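Local coordinates for protein sialidase B (PDB 4XJW) that cleaves alpha-linked terminal sialic acid residues from oligosaccharides, glycoproteins and glycolipids, as a glycoside hydrolase family 33 enzyme, at residues 260-272 with 383-395. The protein carries 1 engineered substitution. Residues are numbered along the deposited sequence; the frame is centred on the assembly and turned at random.
Sequences FNDYEEQLVYWPR and QYSVDFDSGSLRE
With CG anti to its carbonyl carbon (chi1 -79°) and the chain extended beyond it, Gln-266 reaches across to Val-386 and lays its amide against that residue's backbone. Gln-266 OE1 accepts from Val-386 N at 2.7 Å, on a lone pair in the carbonyl plane, while Gln-266 NE2 donates to Val-386 O at 2.8 Å. A primary amide suits this place because it carries a donor and an acceptor side by side, as a neighbouring strand would. Tyr-263, its CG likewise anti to the carbonyl carbon (chi1 -82°), brings one ring face against Tyr-384, whose CB sits over the ring centre, 3.4 Å from the centroid. The two tyrosine rings are nearly parallel but slid apart, and Val-386 CG1 meets the edge of the Tyr-263 ring. Tyrosine adds to that flat face a hydroxyl long enough to reach Glu-395: Tyr-263 OH donates to the anti lone pair of Glu-395 OE1 (2.7 Å), while OE2 accepts from Ser-282 N. Here the loop between strands 255-256 and 286-294 docks on the beta hairpin of strands 377-387 and 394-398, part of the sheet inserted between propeller strands of the sialidase domain. A single beta bridge, Tyr-263 with Tyr-384, joins the backbones: Tyr-384 N donates to Asp-262 O, and Glu-264 N to Tyr-384 O. Beside it, Ser-385 OG, a short donor, meets Glu-264 OE1 at 2.6 Å, and Gln-383 NE2 donates to Asn-261 O. Near the hairpin turn, the phenyl of Phe-388 serves two neighbours, its edge pointing at the face of Trp-270 (planes at 85°) and its face receiving CD of the compact, rigid Pro-271 ring.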
loop_
_atom_site.group_PDB
_atom_site.type_symbol
_atom_site.label_atom_id
_atom_site.label_comp_id
_atom_site.label_asym_id
_atom_site.label_seq_id
_atom_site.Cartn_x
_atom_site.Cartn_y
_atom_site.Cartn_z
ATOM N N PHE A 260 -13.944 2.691 11.496
ATOM C CA PHE A 260 -14.197 3.150 12.852
ATOM C C PHE A 260 -14.231 4.665 12.839
ATOM O O PHE A 260 -13.622 5.301 11.973
ATOM C CB PHE A 260 -13.072 2.717 13.790
ATOM C CG PHE A 260 -13.153 1.291 14.235
ATOM C CD1 PHE A 260 -14.322 0.779 14.781
ATOM C CD2 PHE A 260 -12.044 0.459 14.128
ATOM C CE1 PHE A 260 -14.379 -0.542 15.228
ATOM C CE2 PHE A 260 -12.103 -0.862 14.564
ATOM C CZ PHE A 260 -13.269 -1.357 15.109
ATOM N N ASN A 261 -14.928 5.245 13.812
ATOM C CA ASN A 261 -15.127 6.690 13.830
ATOM C C ASN A 261 -14.645 7.366 15.101
ATOM O O ASN A 261 -14.956 8.543 15.349
ATOM C CB ASN A 261 -16.591 7.028 13.555
ATOM C CG ASN A 261 -16.979 6.753 12.114
ATOM O OD1 ASN A 261 -16.247 7.107 11.186
ATOM N ND2 ASN A 261 -18.109 6.099 11.921
ATOM N N ASP A 262 -13.865 6.632 15.889
ATOM C CA ASP A 262 -13.276 7.197 17.092
ATOM C C ASP A 262 -12.269 8.311 16.773
ATOM O O ASP A 262 -12.094 9.240 17.566
ATOM C CB ASP A 262 -12.657 6.110 17.991
ATOM C CG ASP A 262 -11.736 5.138 17.242
ATOM O OD1 ASP A 262 -12.040 4.756 16.088
ATOM O OD2 ASP A 262 -10.723 4.714 17.846
ATOM N N TYR A 263 -11.615 8.212 15.618
ATOM C CA TYR A 263 -10.779 9.289 15.103
ATOM C C TYR A 263 -11.304 9.787 13.761
ATOM O O TYR A 263 -11.823 9.000 12.961
ATOM C CB TYR A 263 -9.337 8.815 14.947
ATOM C CG TYR A 263 -8.536 8.861 16.224
ATOM C CD1 TYR A 263 -8.924 8.119 17.336
ATOM C CD2 TYR A 263 -7.401 9.641 16.319
ATOM C CE1 TYR A 263 -8.197 8.145 18.516
ATOM C CE2 TYR A 263 -6.645 9.674 17.505
ATOM C CZ TYR A 263 -7.061 8.925 18.595
ATOM O OH TYR A 263 -6.347 8.956 19.774
ATOM N N GLU A 264 -11.179 11.097 13.533
ATOM C CA GLU A 264 -11.577 11.728 12.274
ATOM C C GLU A 264 -10.781 11.178 11.084
ATOM O O GLU A 264 -9.606 10.848 11.213
ATOM C CB GLU A 264 -11.391 13.251 12.378
ATOM C CG GLU A 264 -11.753 14.047 11.118
ATOM C CD GLU A 264 -11.244 15.489 11.143
ATOM O OE1 GLU A 264 -10.429 15.839 12.020
ATOM O OE2 GLU A 264 -11.663 16.275 10.270
ATOM N N GLU A 265 -11.427 11.079 9.926
ATOM C CA GLU A 265 -10.718 10.748 8.695
ATOM C C GLU A 265 -10.001 11.999 8.196
ATOM O O GLU A 265 -10.624 12.877 7.582
ATOM C CB GLU A 265 -11.703 10.235 7.641
ATOM C CG GLU A 265 -12.391 8.923 8.019
ATOM C CD GLU A 265 -13.839 8.869 7.537
ATOM O OE1 GLU A 265 -14.235 9.734 6.720
ATOM O OE2 GLU A 265 -14.576 7.967 7.976
ATOM N N GLN A 266 -8.703 12.094 8.470
ATOM C CA GLN A 266 -7.928 13.280 8.126
ATOM C C GLN A 266 -6.876 12.977 7.081
ATOM O O GLN A 266 -6.146 11.990 7.199
ATOM C CB GLN A 266 -7.185 13.804 9.352
ATOM C CG GLN A 266 -8.002 14.599 10.327
ATOM C CD GLN A 266 -7.204 14.910 11.572
ATOM O OE1 GLN A 266 -7.238 14.157 12.537
ATOM N NE2 GLN A 266 -6.466 16.015 11.549
ATOM N N LEU A 267 -6.785 13.856 6.090
ATOM C CA LEU A 267 -5.734 13.813 5.087
ATOM C C LEU A 267 -4.545 14.574 5.677
ATOM O O LEU A 267 -4.520 15.805 5.670
ATOM C CB LEU A 267 -6.244 14.462 3.789
ATOM C CG LEU A 267 -5.553 14.189 2.455
ATOM C CD1 LEU A 267 -5.699 12.742 2.065
ATOM C CD2 LEU A 267 -6.129 15.089 1.354
ATOM N N VAL A 268 -3.572 13.840 6.214
ATOM C CA VAL A 268 -2.456 14.454 6.930
ATOM C C VAL A 268 -1.153 14.178 6.203
ATOM O O VAL A 268 -0.909 13.057 5.742
ATOM C CB VAL A 268 -2.333 13.903 8.370
ATOM C CG1 VAL A 268 -1.277 14.672 9.153
ATOM C CG2 VAL A 268 -3.676 13.971 9.078
ATOM N N TYR A 269 -0.325 15.206 6.077
ATOM C CA TYR A 269 1.045 15.012 5.641
ATOM C C TYR A 269 1.844 14.487 6.829
ATOM O O TYR A 269 2.115 15.224 7.773
ATOM C CB TYR A 269 1.656 16.330 5.161
ATOM C CG TYR A 269 3.135 16.197 4.927
ATOM C CD1 TYR A 269 3.626 15.632 3.754
ATOM C CD2 TYR A 269 4.052 16.597 5.903
ATOM C CE1 TYR A 269 4.992 15.480 3.554
ATOM C CE2 TYR A 269 5.412 16.456 5.708
ATOM C CZ TYR A 269 5.876 15.898 4.529
ATOM O OH TYR A 269 7.234 15.762 4.343
ATOM N N TRP A 270 2.213 13.214 6.790
ATOM C CA TRP A 270 2.969 12.621 7.884
ATOM C C TRP A 270 4.442 12.954 7.711
ATOM O O TRP A 270 4.988 12.817 6.618
ATOM C CB TRP A 270 2.762 11.105 7.921
ATOM C CG TRP A 270 2.622 10.590 9.320
ATOM C CD1 TRP A 270 3.544 9.868 10.038
ATOM C CD2 TRP A 270 1.523 10.826 10.198
ATOM N NE1 TRP A 270 3.060 9.612 11.294
ATOM C CE2 TRP A 270 1.821 10.186 11.419
ATOM C CE3 TRP A 270 0.298 11.490 10.062
ATOM C CZ2 TRP A 270 0.931 10.204 12.506
ATOM C CZ3 TRP A 270 -0.572 11.503 11.125
ATOM C CH2 TRP A 270 -0.254 10.872 12.335
ATOM N N PRO A 271 5.097 13.395 8.794
ATOM C CA PRO A 271 6.500 13.818 8.702
ATOM C C PRO A 271 7.451 12.691 8.279
ATOM O O PRO A 271 7.297 11.536 8.714
ATOM C CB PRO A 271 6.812 14.319 10.124
ATOM C CG PRO A 271 5.799 13.644 11.007
ATOM C CD PRO A 271 4.554 13.513 10.159
ATOM N N ARG A 272 8.415 13.046 7.428
ATOM C CA ARG A 272 9.395 12.098 6.895
ATOM C C ARG A 272 10.810 12.316 7.455
ATOM O O ARG A 272 11.742 11.609 7.092
ATOM C CB ARG A 272 9.414 12.157 5.364
ATOM C CG ARG A 272 8.019 12.113 4.714
ATOM C CD ARG A 272 8.069 11.729 3.223
ATOM N NE ARG A 272 8.536 10.353 3.120
ATOM C CZ ARG A 272 9.788 10.017 2.811
ATOM N NH1 ARG A 272 10.661 10.949 2.475
ATOM N NH2 ARG A 272 10.162 8.744 2.809
ATOM N N GLN A 383 -15.019 12.366 19.573
ATOM C CA GLN A 383 -14.040 11.976 18.558
ATOM C C GLN A 383 -12.691 12.685 18.756
ATOM O O GLN A 383 -12.627 13.770 19.343
ATOM C CB GLN A 383 -14.617 12.278 17.172
ATOM C CG GLN A 383 -13.833 11.685 15.993
ATOM C CD GLN A 383 -14.414 12.088 14.647
ATOM O OE1 GLN A 383 -14.337 13.251 14.249
ATOM N NE2 GLN A 383 -15.000 11.127 13.941
ATOM N N TYR A 384 -11.614 12.057 18.279
ATOM C CA TYR A 384 -10.284 12.658 18.294
ATOM C C TYR A 384 -9.859 13.102 16.901
ATOM O O TYR A 384 -10.289 12.526 15.899
ATOM C CB TYR A 384 -9.243 11.656 18.780
ATOM C CG TYR A 384 -9.352 11.252 20.233
ATOM C CD1 TYR A 384 -10.178 10.204 20.621
ATOM C CD2 TYR A 384 -8.597 11.892 21.211
ATOM C CE1 TYR A 384 -10.265 9.814 21.949
ATOM C CE2 TYR A 384 -8.679 11.509 22.536
ATOM C CZ TYR A 384 -9.510 10.471 22.899
ATOM O OH TYR A 384 -9.594 10.087 24.222
ATOM N N SER A 385 -8.992 14.107 16.860
ATOM C CA SER A 385 -8.302 14.515 15.643
ATOM C C SER A 385 -6.812 14.557 15.964
ATOM O O SER A 385 -6.434 14.622 17.131
ATOM C CB SER A 385 -8.768 15.895 15.197
ATOM O OG SER A 385 -10.049 15.853 14.593
ATOM N N VAL A 386 -5.966 14.526 14.940
ATOM C CA VAL A 386 -4.523 14.597 15.152
ATOM C C VAL A 386 -3.897 15.813 14.474
ATOM O O VAL A 386 -4.393 16.292 13.464
ATOM C CB VAL A 386 -3.806 13.307 14.700
ATOM C CG1 VAL A 386 -4.423 12.105 15.361
ATOM C CG2 VAL A 386 -3.833 13.169 13.186
ATOM N N ASP A 387 -2.799 16.311 15.031
ATOM C CA ASP A 387 -2.070 17.408 14.397
ATOM C C ASP A 387 -0.616 17.431 14.859
ATOM O O ASP A 387 -0.255 16.812 15.866
ATOM C CB ASP A 387 -2.724 18.758 14.705
ATOM C CG ASP A 387 -2.476 19.212 16.131
ATOM O OD1 ASP A 387 -1.430 19.852 16.380
ATOM O OD2 ASP A 387 -3.323 18.923 17.002
ATOM N N PHE A 388 0.209 18.156 14.110
ATOM C CA PHE A 388 1.616 18.339 14.442
ATOM C C PHE A 388 1.899 19.821 14.664
ATOM O O PHE A 388 3.043 20.256 14.556
ATOM C CB PHE A 388 2.507 17.825 13.309
ATOM C CG PHE A 388 2.582 16.324 13.219
ATOM C CD1 PHE A 388 3.534 15.621 13.935
ATOM C CD2 PHE A 388 1.697 15.619 12.414
ATOM C CE1 PHE A 388 3.615 14.235 13.851
ATOM C CE2 PHE A 388 1.769 14.242 12.325
ATOM C CZ PHE A 388 2.723 13.546 13.050
ATOM N N ASP A 389 0.856 20.593 14.965
ATOM C CA ASP A 389 1.001 22.045 15.127
ATOM C C ASP A 389 1.983 22.456 16.231
ATOM O O ASP A 389 2.568 23.542 16.173
ATOM C CB ASP A 389 -0.359 22.699 15.370
ATOM C CG ASP A 389 -1.298 22.554 14.188
ATOM O OD1 ASP A 389 -0.855 22.043 13.137
ATOM O OD2 ASP A 389 -2.475 22.959 14.311
ATOM N N SER A 390 2.166 21.600 17.231
ATOM C CA SER A 390 3.078 21.905 18.334
ATOM C C SER A 390 4.495 21.410 18.061
ATOM O O SER A 390 5.399 21.640 18.862
ATOM C CB SER A 390 2.567 21.302 19.644
ATOM O OG SER A 390 2.730 19.892 19.663
ATOM N N GLY A 391 4.687 20.732 16.932
ATOM C CA GLY A 391 5.992 20.199 16.580
ATOM C C GLY A 391 6.130 18.716 16.887
ATOM O O GLY A 391 7.138 18.088 16.552
ATOM N N SER A 392 5.123 18.163 17.555
ATOM C CA SER A 392 5.051 16.726 17.800
ATOM C C SER A 392 3.612 16.279 17.575
ATOM O O SER A 392 2.708 17.113 17.494
ATOM C CB SER A 392 5.521 16.386 19.219
ATOM O OG SER A 392 4.660 16.934 20.202
ATOM N N LEU A 393 3.397 14.974 17.446
ATOM C CA LEU A 393 2.044 14.467 17.254
ATOM C C LEU A 393 1.200 14.670 18.509
ATOM O O LEU A 393 1.608 14.312 19.619
ATOM C CB LEU A 393 2.070 12.985 16.876
ATOM C CG LEU A 393 0.708 12.283 16.844
ATOM C CD1 LEU A 393 -0.149 12.860 15.741
ATOM C CD2 LEU A 393 0.871 10.777 16.684
ATOM N N ARG A 394 0.026 15.262 18.319
ATOM C CA ARG A 394 -0.935 15.434 19.394
ATOM C C ARG A 394 -2.251 14.824 18.957
ATOM O O ARG A 394 -2.680 15.027 17.823
ATOM C CB ARG A 394 -1.112 16.919 19.711
ATOM C CG ARG A 394 -2.193 17.217 20.740
ATOM C CD ARG A 394 -2.208 18.702 21.086
ATOM N NE ARG A 394 -2.061 19.527 19.889
ATOM C CZ ARG A 394 -1.798 20.831 19.903
ATOM N NH1 ARG A 394 -1.660 21.470 21.055
ATOM N NH2 ARG A 394 -1.674 21.495 18.762
ATOM N N GLU A 395 -2.866 14.056 19.849
ATOM C CA GLU A 395 -4.151 13.436 19.590
ATOM C C GLU A 395 -5.130 14.027 20.586
ATOM O O GLU A 395 -4.963 13.865 21.800
ATOM C CB GLU A 395 -4.032 11.923 19.763
ATOM C CG GLU A 395 -2.904 11.342 18.909
ATOM C CD GLU A 395 -2.747 9.838 19.024
ATOM O OE1 GLU A 395 -3.744 9.140 19.308
ATOM O OE2 GLU A 395 -1.606 9.353 18.821
#